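PDB 5OHU: soluble lytic murein transglycosylase from Pseudomonas aeruginosa, which probably acts as a lytic transglycosylase of the Slt family, cleaving peptidoglycan glycan strands in both exolytic and endolytic fashion. Local coordinates for residues L378-R382 with A594-W598; T481-E485 with D548-R552; S493-A498 with Y621-L625; Q585-D589 with R637-D641. All blocks are in the same frame, centred on the assembly; numbering follows the deposited sequence.

In the fold
From the N terminus, contact 1 opens first, on helix 374-383, and its loop of 211 residues closes at 594-598, joining that helix to the lysozyme-like part of the chain. Contact 2, between helices 479-488 and 547-564, nests wholly inside this loop. Contact 3 starts within contact 2, on helix 493-504, and closes after contact 1, at the end of helix 605-624, so it crosses both. Contact 4 opens at 585-589, after contact 2 has closed, and ends at the modelled C terminus, crossing contacts 1 and 3. Contacts 2 and 3 touch through Leu482 and Phe497; contacts 1 and 4 touch through Trp598 and Phe639 and the Asp381-Arg637 salt bridge.

Contact 1: residues L378-R382 with A594-W598; sequences LAADR and AFDVW
Leu378 sends its two methyl groups to different residues of the first turn of helix 595-600. CD2 lies at the edge of the Phe595 ring, 3.8 Å from Phe595 CE2, while CD1 packs on the methylene of Asp596, 3.8 Å from Asp596 CB. That same methylene sits over the centre of the Phe595 ring, so leucine, ring and aspartate form one compact group. The neighbouring Asp381 is paired with Arg637 in a salt bridge. Here helix 374-383 meets the start of helix 595-600, which has Ala594 at its N-cap position and is part of the lysozyme-like SLT domain; joining these regions is consistent with the closed, ring-shaped architecture of Slt70-type enzymes. One turn on from Leu378, the chain of Arg382 bends at chi2 (-80°) and brings NH2 to Asp596 OD2 at 2.8 Å, a salt bridge whose N-H...O angle is 155°. Asp596 OD2 lies near the guanidinium plane, but the carboxylate is turned well away from it, and NH2 approaches OD2 from above the carboxylate plane, tilted 65° out of it. NH2 also comes within 3.7 Å of Phe595 CE1, obliquely. Tyr345 OH on helix 341-354 is hydrogen-bonded to both Asp596 OD2 and Arg382 NE, fixing the pair from a third helix.

Contact 2: residues T481-E485 with D548-R552; sequences TLVRE and DVNIR. With PO4 (phosphate ion), chain I.
The nearly parallel helix pair in which Thr481, Leu482 and Glu485 meet Asp548, Ile551 and Arg552 belongs to the lysozyme-like SLT domain, and a phosphate ion, probably from the crystallisation liquor, sits at one end of it. The two short segments run 28° apart, with 9.8 Å between their axes. Thr481 OG1 lies 2.9 Å from Asp548 OD1 and 3.0 Å from phosphate O4, and its single proton can serve one or the other. His478 ND1 also binds the phosphate. In the middle Ile551 fills the seam: its CD1 is 3.6 Å from Leu482 CD2, the two side chains crossing at about a right angle, and its CG2 reaches Thr481 CG2 at 3.8 Å. Glu485 folds back at chi2 (-73°), which sets its carboxylate against Arg552 CG, 3.4 Å from Glu485 CD, the two side chains crossing at a slant. The opposite charges are near but too far apart for a salt bridge, Glu485 OE2 being 4.4 Å from Arg552 NE; a water donates to both Glu485 OE1 and Arg552 O. Beyond the seam, Leu482 packs against Phe497 of helix 493-504 and Ile551 against Leu519, while Asn550, on helix 547-564, bonds to the backbone of Thr517, Met520 and Leu544.

Contact 3: residues S493-A498 with Y621-L625; sequences SSWIFA and YGQKL
Phe497 and Tyr621 meet through a methylene over a ring: Phe497 CB stands 3.5 Å from the centroid of the Tyr621 ring and only 12° off its normal, a CH-pi contact over the face. The two rings themselves meet at an oblique angle, centroids 5.2 Å apart and planes at 42°. Because CG of Phe497 lies anti to its carbonyl carbon (chi1 -78°), the ring leans back along its helix, Ser493 O at its edge, and comes to Leu625. Leu625 CD1 makes an off-centre CH-pi contact, 4.2 Å from the Phe497 ring centroid, and is also in a tight approach to the hydroxyl of Ser493, with CD1 and Ser493 OG 3.1 Å apart. Beside these, Ser494 CB rests 3.6 Å from Gly622 N, and the backbones close to 5.0 Å between Ser494 CA and Tyr621 CA.

A second shell sets the tyrosine. Its OH is hydrogen-bonded to Pro475 O, and Phe474 meets its ring edge-to-face. Phe497 in turn packs on Arg479 and Val483 of helix 479-488, so the seam joins helices 479-488, 493-504 and the end of 605-624 in the lysozyme-like core. No hydrogen bond crosses between the segments; cohesion here rests on dispersion and CH-pi contacts, with the buried phenol OH satisfied from outside the two segments.

Contact 4: residues Q585-D589 with R637-D641; sequences QWLKD and RYFDD
Leu587 lays its CD2 methyl obliquely on the Phe639 ring, 3.9 Å from Phe639 CD1, the two side chains crossing at about a right angle. Trp598 of helix 595-600 lies next to both: it meets Phe639 edge-to-face and touches Leu587, and Leu571 of helix 569-578 packs on both as well. The phenylalanine belongs to strand 638-639, which pairs antiparallel with strand 593-594; the contact itself joins the C-terminal tail to residues 587-589.

The polar half of the contact lies at Asp641, the last modelled residue. Leu587 CA and Asp641 CA are 5.3 Å apart, and the side chain, with CG anti to the backbone N (chi1 -174°), runs on to residues 587-589. There Asp589 N donates to Asp641 OD2 at 3.0 Å. The bond is nearly straight, 167° at the hydrogen, yet the amide approaches from above the carboxylate plane, 61° out of it.

Oxygen also faces oxygen: Leu587 O is 3.3 Å from Asp641 OD1, two acceptors with no bond between them, and takes its hydrogen bond from Thr590 OG1. Next door Asp640, also poorly ordered, forms a salt bridge with Arg591 and accepts from His592 N.

Asp641 is poorly ordered too, so its details carry less weight than the Leu587-Phe639 packing. The amide bond would favour an ionised Asp641, whereas Asp589 OD1, 4.2 Å from Asp641 OD2, would oppose it; a single backbone N-H set against a nearby like charge suggests a modest hold on the chain end.

Contact 1: residues L378-R382 with A594-W598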
loop_
_atom_site.group_PDB
_atom_site.type_symbol
_atom_site.label_atom_id
_atom_site.label_comp_id
_atom_site.label_asym_id
_atom_site.label_seq_id
_atom_site.Cartn_x
_atom_site.Cartn_y
_atom_site.Cartn_z
ATOM N N LEU A 378 20.292 -6.148 12.632
ATOM C CA LEU A 378 20.198 -7.325 13.493
ATOM C C LEU A 378 21.406 -8.237 13.321
ATOM O O LEU A 378 21.974 -8.710 14.307
ATOM C CB LEU A 378 18.915 -8.102 13.204
ATOM C CG LEU A 378 17.557 -7.552 13.634
ATOM C CD1 LEU A 378 16.628 -8.726 13.817
ATOM C CD2 LEU A 378 17.623 -6.704 14.923
ATOM N N ALA A 379 21.811 -8.506 12.074
ATOM C CA ALA A 379 22.992 -9.338 11.858
ATOM C C ALA A 379 24.225 -8.724 12.508
ATOM O O ALA A 379 25.006 -9.425 13.166
ATOM C CB ALA A 379 23.228 -9.553 10.359
ATOM N N ALA A 380 24.434 -7.415 12.323
ATOM C CA ALA A 380 25.597 -6.779 12.937
ATOM C C ALA A 380 25.514 -6.849 14.456
ATOM O O ALA A 380 26.517 -7.111 15.132
ATOM C CB ALA A 380 25.720 -5.333 12.472
ATOM N N ASP A 381 24.319 -6.643 15.013
ATOM C CA ASP A 381 24.162 -6.763 16.457
ATOM C C ASP A 381 24.496 -8.169 16.945
ATOM O O ASP A 381 25.111 -8.331 18.001
ATOM C CB ASP A 381 22.745 -6.388 16.870
ATOM C CG ASP A 381 22.478 -6.692 18.322
ATOM O OD1 ASP A 381 22.935 -5.908 19.177
ATOM O OD2 ASP A 381 21.819 -7.713 18.607
ATOM N N ARG A 382 24.090 -9.198 16.200
ATOM C CA ARG A 382 24.406 -10.555 16.630
ATOM C C ARG A 382 25.899 -10.836 16.563
ATOM O O ARG A 382 26.411 -11.618 17.360
ATOM C CB ARG A 382 23.633 -11.589 15.806
ATOM C CG ARG A 382 22.136 -11.456 15.940
ATOM C CD ARG A 382 21.698 -12.107 17.247
ATOM N NE ARG A 382 20.271 -11.869 17.509
ATOM C CZ ARG A 382 19.688 -11.730 18.701
ATOM N NH1 ARG A 382 20.407 -11.776 19.806
ATOM N NH2 ARG A 382 18.366 -11.573 18.778
ATOM N N ALA A 594 12.134 -13.215 22.876
ATOM C CA ALA A 594 13.154 -12.329 22.342
ATOM C C ALA A 594 12.512 -11.271 21.451
ATOM O O ALA A 594 11.516 -11.525 20.774
ATOM C CB ALA A 594 14.205 -13.124 21.558
ATOM N N PHE A 595 13.104 -10.078 21.450
ATOM C CA PHE A 595 12.530 -8.949 20.717
ATOM C C PHE A 595 12.455 -9.208 19.205
ATOM O O PHE A 595 11.510 -8.763 18.545
ATOM C CB PHE A 595 13.354 -7.692 20.987
ATOM C CG PHE A 595 14.617 -7.639 20.188
ATOM C CD1 PHE A 595 15.731 -8.355 20.587
ATOM C CD2 PHE A 595 14.676 -6.909 19.012
ATOM C CE1 PHE A 595 16.899 -8.324 19.844
ATOM C CE2 PHE A 595 15.840 -6.874 18.247
ATOM C CZ PHE A 595 16.957 -7.580 18.663
ATOM N N ASP A 596 13.446 -9.892 18.625
ATOM C CA ASP A 596 13.402 -10.079 17.176
ATOM C C ASP A 596 12.342 -11.109 16.772
ATOM O O ASP A 596 11.690 -10.945 15.731
ATOM C CB ASP A 596 14.794 -10.443 16.634
ATOM C CG ASP A 596 15.391 -11.673 17.295
ATOM O OD1 ASP A 596 14.795 -12.198 18.255
ATOM O OD2 ASP A 596 16.473 -12.119 16.853
ATOM N N VAL A 597 12.122 -12.143 17.593
ATOM C CA VAL A 597 11.009 -13.055 17.348
ATOM C C VAL A 597 9.675 -12.316 17.455
ATOM O O VAL A 597 8.777 -12.488 16.620
ATOM C CB VAL A 597 11.065 -14.253 18.317
ATOM C CG1 VAL A 597 9.774 -15.110 18.183
ATOM C CG2 VAL A 597 12.291 -15.113 18.064
ATOM N N TRP A 598 9.515 -11.502 18.500
ATOM C CA TRP A 598 8.248 -10.791 18.679
ATOM C C TRP A 598 7.944 -9.904 17.484
ATOM O O TRP A 598 6.819 -9.907 16.973
ATOM C CB TRP A 598 8.257 -9.951 19.955
ATOM C CG TRP A 598 6.880 -9.370 20.216
ATOM C CD1 TRP A 598 5.821 -10.008 20.814
ATOM C CD2 TRP A 598 6.403 -8.059 19.858
ATOM N NE1 TRP A 598 4.724 -9.169 20.858
ATOM C CE2 TRP A 598 5.062 -7.967 20.289
ATOM C CE3 TRP A 598 6.990 -6.947 19.247
ATOM C CZ2 TRP A 598 4.301 -6.818 20.113
ATOM C CZ3 TRP A 598 6.227 -5.803 19.069
ATOM C CH2 TRP A 598 4.895 -5.752 19.496
#

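Contact 2: residues T481-E485 with D548-R552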
loop_
_atom_site.group_PDB
_atom_site.type_symbol
_atom_site.label_atom_id
_atom_site.label_comp_id
_atom_site.label_asym_id
_atom_site.label_seq_id
_atom_site.Cartn_x
_atom_site.Cartn_y
_atom_site.Cartn_z
ATOM N N THR A 481 13.225 22.069 18.215
ATOM C CA THR A 481 12.021 21.671 18.936
ATOM C C THR A 481 11.962 20.158 19.155
ATOM O O THR A 481 11.523 19.703 20.217
ATOM C CB THR A 481 10.775 22.142 18.184
ATOM O OG1 THR A 481 10.853 23.561 17.976
ATOM C CG2 THR A 481 9.511 21.813 18.986
ATOM N N LEU A 482 12.389 19.357 18.172
ATOM C CA LEU A 482 12.374 17.907 18.364
ATOM C C LEU A 482 13.247 17.486 19.544
ATOM O O LEU A 482 12.824 16.678 20.383
ATOM C CB LEU A 482 12.814 17.199 17.088
ATOM C CG LEU A 482 11.821 17.132 15.917
ATOM C CD1 LEU A 482 12.368 16.287 14.798
ATOM C CD2 LEU A 482 10.542 16.469 16.368
ATOM N N VAL A 483 14.463 18.035 19.633
ATOM C CA VAL A 483 15.386 17.671 20.703
ATOM C C VAL A 483 14.874 18.177 22.050
ATOM O O VAL A 483 14.910 17.455 23.056
ATOM C CB VAL A 483 16.796 18.201 20.365
ATOM C CG1 VAL A 483 17.772 17.986 21.525
ATOM C CG2 VAL A 483 17.324 17.495 19.096
ATOM N N ARG A 484 14.360 19.408 22.087
ATOM C CA ARG A 484 13.840 19.972 23.327
ATOM C C ARG A 484 12.666 19.158 23.872
ATOM O O ARG A 484 12.642 18.796 25.053
ATOM C CB ARG A 484 13.433 21.429 23.100
ATOM C CG ARG A 484 12.736 22.040 24.294
ATOM C CD ARG A 484 12.345 23.466 24.047
ATOM N NE ARG A 484 13.469 24.189 23.455
ATOM C CZ ARG A 484 13.432 24.842 22.297
ATOM N NH1 ARG A 484 12.306 24.865 21.597
ATOM N NH2 ARG A 484 14.525 25.468 21.865
ATOM N N GLU A 485 11.676 18.861 23.033
ATOM C CA GLU A 485 10.519 18.142 23.557
ATOM C C GLU A 485 10.874 16.714 23.900
ATOM O O GLU A 485 10.346 16.161 24.872
ATOM C CB GLU A 485 9.342 18.201 22.586
ATOM C CG GLU A 485 9.010 19.639 22.179
ATOM C CD GLU A 485 8.352 20.420 23.304
ATOM O OE1 GLU A 485 7.634 19.789 24.123
ATOM O OE2 GLU A 485 8.591 21.661 23.384
ATOM N N ASP A 548 5.600 23.174 15.501
ATOM C CA ASP A 548 5.937 23.134 16.919
ATOM C C ASP A 548 4.763 22.655 17.767
ATOM O O ASP A 548 4.970 21.987 18.789
ATOM C CB ASP A 548 6.415 24.504 17.394
ATOM C CG ASP A 548 7.814 24.825 16.920
ATOM O OD1 ASP A 548 8.453 23.944 16.304
ATOM O OD2 ASP A 548 8.282 25.952 17.179
ATOM N N VAL A 549 3.529 23.002 17.378
ATOM C CA VAL A 549 2.363 22.498 18.099
ATOM C C VAL A 549 2.241 20.991 17.915
ATOM O O VAL A 549 1.936 20.253 18.861
ATOM C CB VAL A 549 1.084 23.222 17.637
ATOM C CG1 VAL A 549 -0.141 22.595 18.288
ATOM C CG2 VAL A 549 1.158 24.724 17.945
ATOM N N ASN A 550 2.485 20.514 16.694
ATOM C CA ASN A 550 2.432 19.084 16.420
ATOM C C ASN A 550 3.467 18.323 17.245
ATOM O O ASN A 550 3.162 17.294 17.865
ATOM C CB ASN A 550 2.665 18.844 14.933
ATOM C CG ASN A 550 2.185 17.493 14.488
ATOM O OD1 ASN A 550 2.949 16.520 14.468
ATOM N ND2 ASN A 550 0.909 17.423 14.101
ATOM N N ILE A 551 4.706 18.815 17.250
ATOM C CA ILE A 551 5.786 18.128 17.949
ATOM C C ILE A 551 5.542 18.118 19.452
ATOM O O ILE A 551 5.810 17.121 20.131
ATOM C CB ILE A 551 7.128 18.787 17.601
ATOM C CG1 ILE A 551 7.417 18.592 16.115
ATOM C CG2 ILE A 551 8.251 18.216 18.487
ATOM C CD1 ILE A 551 8.637 19.388 15.633
ATOM N N ARG A 552 5.026 19.220 19.999
ATOM C CA ARG A 552 4.803 19.283 21.439
ATOM C C ARG A 552 3.749 18.275 21.875
ATOM O O ARG A 552 3.939 17.550 22.859
ATOM C CB ARG A 552 4.393 20.694 21.847
ATOM C CG ARG A 552 5.542 21.680 21.852
ATOM C CD ARG A 552 5.034 23.093 21.976
ATOM N NE ARG A 552 4.548 23.370 23.315
ATOM C CZ ARG A 552 3.846 24.449 23.637
ATOM N NH1 ARG A 552 3.539 25.344 22.703
ATOM N NH2 ARG A 552 3.446 24.628 24.892
HETATM P P PO4 I . 11.265 25.167 14.483
HETATM O O1 PO4 I . 10.809 26.376 15.265
HETATM O O2 PO4 I . 12.076 25.621 13.289
HETATM O O3 PO4 I . 10.044 24.424 13.995
HETATM O O4 PO4 I . 12.107 24.272 15.363
HETATM O O HOH W 1 6.015 17.599 24.620
#

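Contact 3: residues S493-A498 with Y621-L625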
loop_
_atom_site.group_PDB
_atom_site.type_symbol
_atom_site.label_atom_id
_atom_site.label_comp_id
_atom_site.label_asym_id
_atom_site.label_seq_id
_atom_site.Cartn_x
_atom_site.Cartn_y
_atom_site.Cartn_z
ATOM N N SER A 493 15.940 11.265 21.738
ATOM C CA SER A 493 15.487 12.187 20.697
ATOM C C SER A 493 15.580 11.566 19.303
ATOM O O SER A 493 14.827 11.959 18.409
ATOM C CB SER A 493 16.265 13.501 20.775
ATOM O OG SER A 493 17.344 13.502 19.871
ATOM N N SER A 494 16.459 10.585 19.099
ATOM C CA SER A 494 16.474 9.874 17.830
ATOM C C SER A 494 15.147 9.174 17.581
ATOM O O SER A 494 14.718 9.048 16.431
ATOM C CB SER A 494 17.610 8.856 17.798
ATOM O OG SER A 494 17.450 7.898 18.814
ATOM N N TRP A 495 14.477 8.737 18.642
ATOM C CA TRP A 495 13.214 8.032 18.478
ATOM C C TRP A 495 12.143 8.953 17.905
ATOM O O TRP A 495 11.389 8.556 17.011
ATOM C CB TRP A 495 12.776 7.447 19.819
ATOM C CG TRP A 495 11.638 6.470 19.717
ATOM C CD1 TRP A 495 11.400 5.563 18.706
ATOM C CD2 TRP A 495 10.568 6.315 20.656
ATOM N NE1 TRP A 495 10.250 4.845 18.977
ATOM C CE2 TRP A 495 9.721 5.288 20.165
ATOM C CE3 TRP A 495 10.244 6.939 21.870
ATOM C CZ2 TRP A 495 8.569 4.880 20.846
ATOM C CZ3 TRP A 495 9.098 6.529 22.555
ATOM C CH2 TRP A 495 8.281 5.502 22.043
ATOM N N ILE A 496 12.082 10.200 18.378
ATOM C CA ILE A 496 11.038 11.089 17.897
ATOM C C ILE A 496 11.311 11.533 16.454
ATOM O O ILE A 496 10.377 11.670 15.655
ATOM C CB ILE A 496 10.881 12.269 18.873
ATOM C CG1 ILE A 496 9.595 13.031 18.606
ATOM C CG2 ILE A 496 12.038 13.229 18.769
ATOM C CD1 ILE A 496 9.337 14.106 19.643
ATOM N N PHE A 497 12.574 11.759 16.086
ATOM C CA PHE A 497 12.907 11.948 14.678
ATOM C C PHE A 497 12.464 10.743 13.851
ATOM O O PHE A 497 11.880 10.898 12.773
ATOM C CB PHE A 497 14.410 12.157 14.502
ATOM C CG PHE A 497 14.887 13.531 14.839
ATOM C CD1 PHE A 497 15.057 13.914 16.158
ATOM C CD2 PHE A 497 15.209 14.430 13.836
ATOM C CE1 PHE A 497 15.510 15.175 16.473
ATOM C CE2 PHE A 497 15.673 15.693 14.145
ATOM C CZ PHE A 497 15.822 16.064 15.468
ATOM N N ALA A 498 12.745 9.530 14.352
ATOM C CA ALA A 498 12.348 8.309 13.656
ATOM C C ALA A 498 10.836 8.217 13.482
ATOM O O ALA A 498 10.348 7.890 12.397
ATOM C CB ALA A 498 12.863 7.080 14.410
ATOM N N TYR A 621 19.315 8.301 13.043
ATOM C CA TYR A 621 19.198 9.602 13.680
ATOM C C TYR A 621 20.119 9.703 14.885
ATOM O O TYR A 621 20.603 10.798 15.200
ATOM C CB TYR A 621 17.746 9.880 14.054
ATOM C CG TYR A 621 16.949 10.422 12.893
ATOM C CD1 TYR A 621 17.299 11.630 12.300
ATOM C CD2 TYR A 621 15.860 9.717 12.372
ATOM C CE1 TYR A 621 16.586 12.139 11.226
ATOM C CE2 TYR A 621 15.127 10.219 11.304
ATOM C CZ TYR A 621 15.500 11.435 10.729
ATOM O OH TYR A 621 14.786 11.958 9.666
ATOM N N GLY A 622 20.394 8.570 15.544
ATOM C CA GLY A 622 21.364 8.570 16.628
ATOM C C GLY A 622 22.728 9.057 16.183
ATOM O O GLY A 622 23.366 9.867 16.862
ATOM N N GLN A 623 23.191 8.585 15.019
ATOM C CA GLN A 623 24.457 9.078 14.485
ATOM C C GLN A 623 24.374 10.567 14.173
ATOM O O GLN A 623 25.242 11.345 14.584
ATOM C CB GLN A 623 24.859 8.288 13.239
ATOM C CG GLN A 623 26.372 8.141 13.065
ATOM C CD GLN A 623 26.996 7.233 14.125
ATOM O OE1 GLN A 623 26.350 6.318 14.635
ATOM N NE2 GLN A 623 28.257 7.490 14.462
ATOM N N LYS A 624 23.323 10.988 13.459
ATOM C CA LYS A 624 23.193 12.394 13.081
ATOM C C LYS A 624 23.067 13.291 14.299
ATOM O O LYS A 624 23.456 14.463 14.249
ATOM C CB LYS A 624 21.988 12.594 12.154
ATOM C CG LYS A 624 22.179 11.982 10.763
ATOM C CD LYS A 624 20.943 12.156 9.889
ATOM C CE LYS A 624 21.154 13.165 8.767
ATOM N NZ LYS A 624 22.264 12.743 7.845
ATOM N N LEU A 625 22.510 12.778 15.386
ATOM C CA LEU A 625 22.375 13.556 16.605
ATOM C C LEU A 625 23.573 13.411 17.537
ATOM O O LEU A 625 23.570 14.021 18.607
ATOM C CB LEU A 625 21.089 13.165 17.342
ATOM C CG LEU A 625 19.845 13.704 16.638
ATOM C CD1 LEU A 625 18.574 12.981 17.079
ATOM C CD2 LEU A 625 19.753 15.238 16.848
#

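Contact 4: residues Q585-D589 with R637-D641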
loop_
_atom_site.group_PDB
_atom_site.type_symbol
_atom_site.label_atom_id
_atom_site.label_comp_id
_atom_site.label_asym_id
_atom_site.label_seq_id
_atom_site.Cartn_x
_atom_site.Cartn_y
_atom_site.Cartn_z
ATOM N N GLN A 585 -2.651 -7.635 23.206
ATOM C CA GLN A 585 -3.060 -8.930 22.667
ATOM C C GLN A 585 -1.870 -9.701 22.111
ATOM O O GLN A 585 -1.785 -10.923 22.275
ATOM C CB GLN A 585 -4.113 -8.756 21.575
ATOM C CG GLN A 585 -5.435 -8.196 22.055
ATOM C CD GLN A 585 -6.537 -8.370 21.030
ATOM O OE1 GLN A 585 -6.456 -7.848 19.917
ATOM N NE2 GLN A 585 -7.576 -9.111 21.401
ATOM N N TRP A 586 -0.947 -9.007 21.439
ATOM C CA TRP A 586 0.226 -9.674 20.888
ATOM C C TRP A 586 1.243 -10.065 21.955
ATOM O O TRP A 586 2.237 -10.721 21.635
ATOM C CB TRP A 586 0.879 -8.782 19.843
ATOM C CG TRP A 586 -0.037 -8.424 18.717
ATOM C CD1 TRP A 586 -1.153 -9.096 18.324
ATOM C CD2 TRP A 586 0.085 -7.300 17.836
ATOM N NE1 TRP A 586 -1.728 -8.471 17.244
ATOM C CE2 TRP A 586 -0.993 -7.363 16.926
ATOM C CE3 TRP A 586 1.000 -6.251 17.725
ATOM C CZ2 TRP A 586 -1.190 -6.405 15.929
ATOM C CZ3 TRP A 586 0.807 -5.304 16.726
ATOM C CH2 TRP A 586 -0.274 -5.389 15.842
ATOM N N LEU A 587 1.011 -9.699 23.205
ATOM C CA LEU A 587 1.879 -10.080 24.304
ATOM C C LEU A 587 1.304 -11.192 25.179
ATOM O O LEU A 587 1.996 -11.643 26.100
ATOM C CB LEU A 587 2.171 -8.853 25.168
ATOM C CG LEU A 587 3.055 -7.795 24.510
ATOM C CD1 LEU A 587 3.092 -6.539 25.351
ATOM C CD2 LEU A 587 4.451 -8.365 24.336
ATOM N N LYS A 588 0.066 -11.630 24.930
ATOM C CA LYS A 588 -0.589 -12.598 25.808
ATOM C C LYS A 588 0.216 -13.885 25.887
ATOM O O LYS A 588 0.618 -14.445 24.864
ATOM C CB LYS A 588 -2.010 -12.918 25.322
ATOM C CG LYS A 588 -2.979 -11.744 25.228
ATOM C CD LYS A 588 -4.436 -12.230 25.243
ATOM C CE LYS A 588 -5.352 -11.422 24.315
ATOM N NZ LYS A 588 -5.410 -12.019 22.935
ATOM N N ASP A 589 0.444 -14.355 27.113
ATOM C CA ASP A 589 1.058 -15.653 27.381
ATOM C C ASP A 589 2.478 -15.751 26.849
ATOM O O ASP A 589 2.967 -16.849 26.588
ATOM C CB ASP A 589 0.208 -16.801 26.821
ATOM C CG ASP A 589 -1.010 -17.094 27.677
ATOM O OD1 ASP A 589 -1.426 -16.205 28.448
ATOM O OD2 ASP A 589 -1.557 -18.214 27.577
ATOM N N ARG A 637 15.592 -6.144 24.956
ATOM C CA ARG A 637 15.902 -7.369 24.225
ATOM C C ARG A 637 14.968 -8.531 24.579
ATOM O O ARG A 637 14.808 -9.449 23.768
ATOM C CB ARG A 637 17.366 -7.746 24.460
ATOM C CG ARG A 637 18.305 -6.583 24.176
ATOM C CD ARG A 637 19.774 -6.963 24.206
ATOM N NE ARG A 637 20.095 -7.833 23.095
ATOM C CZ ARG A 637 20.730 -7.451 21.987
ATOM N NH1 ARG A 637 21.133 -6.200 21.839
ATOM N NH2 ARG A 637 20.958 -8.334 21.028
ATOM N N TYR A 638 14.375 -8.528 25.778
ATOM C CA TYR A 638 13.370 -9.507 26.179
ATOM C C TYR A 638 12.217 -8.788 26.856
ATOM O O TYR A 638 12.411 -7.751 27.498
ATOM C CB TYR A 638 13.875 -10.548 27.188
ATOM C CG TYR A 638 14.901 -11.509 26.691
ATOM C CD1 TYR A 638 14.529 -12.599 25.933
ATOM C CD2 TYR A 638 16.250 -11.347 27.006
ATOM C CE1 TYR A 638 15.472 -13.492 25.465
ATOM C CE2 TYR A 638 17.191 -12.236 26.552
ATOM C CZ TYR A 638 16.787 -13.319 25.783
ATOM O OH TYR A 638 17.705 -14.227 25.310
ATOM N N PHE A 639 11.025 -9.365 26.732
ATOM C CA PHE A 639 9.860 -8.865 27.447
ATOM C C PHE A 639 8.791 -9.949 27.515
ATOM O O PHE A 639 8.732 -10.848 26.665
ATOM C CB PHE A 639 9.296 -7.581 26.819
ATOM C CG PHE A 639 9.329 -7.547 25.314
ATOM C CD1 PHE A 639 8.294 -8.084 24.572
ATOM C CD2 PHE A 639 10.373 -6.926 24.646
ATOM C CE1 PHE A 639 8.307 -8.024 23.199
ATOM C CE2 PHE A 639 10.392 -6.863 23.275
ATOM C CZ PHE A 639 9.355 -7.414 22.548
ATOM N N ASP A 640 7.967 -9.857 28.557
ATOM C CA ASP A 640 7.010 -10.872 28.980
ATOM C C ASP A 640 5.603 -10.286 28.954
ATOM O O ASP A 640 5.398 -9.111 28.648
ATOM C CB ASP A 640 7.327 -11.381 30.394
ATOM C CG ASP A 640 8.579 -12.244 30.458
ATOM O OD1 ASP A 640 9.556 -11.973 29.730
ATOM O OD2 ASP A 640 8.591 -13.197 31.267
ATOM N N ASP A 641 4.634 -11.120 29.320
ATOM C CA ASP A 641 3.239 -10.708 29.414
ATOM C C ASP A 641 2.953 -10.093 30.776
ATOM O O ASP A 641 3.277 -10.685 31.806
ATOM C CB ASP A 641 2.316 -11.902 29.171
ATOM C CG ASP A 641 0.860 -11.507 29.115
ATOM O OD1 ASP A 641 0.578 -10.324 28.828
ATOM O OD2 ASP A 641 -0.002 -12.379 29.353
#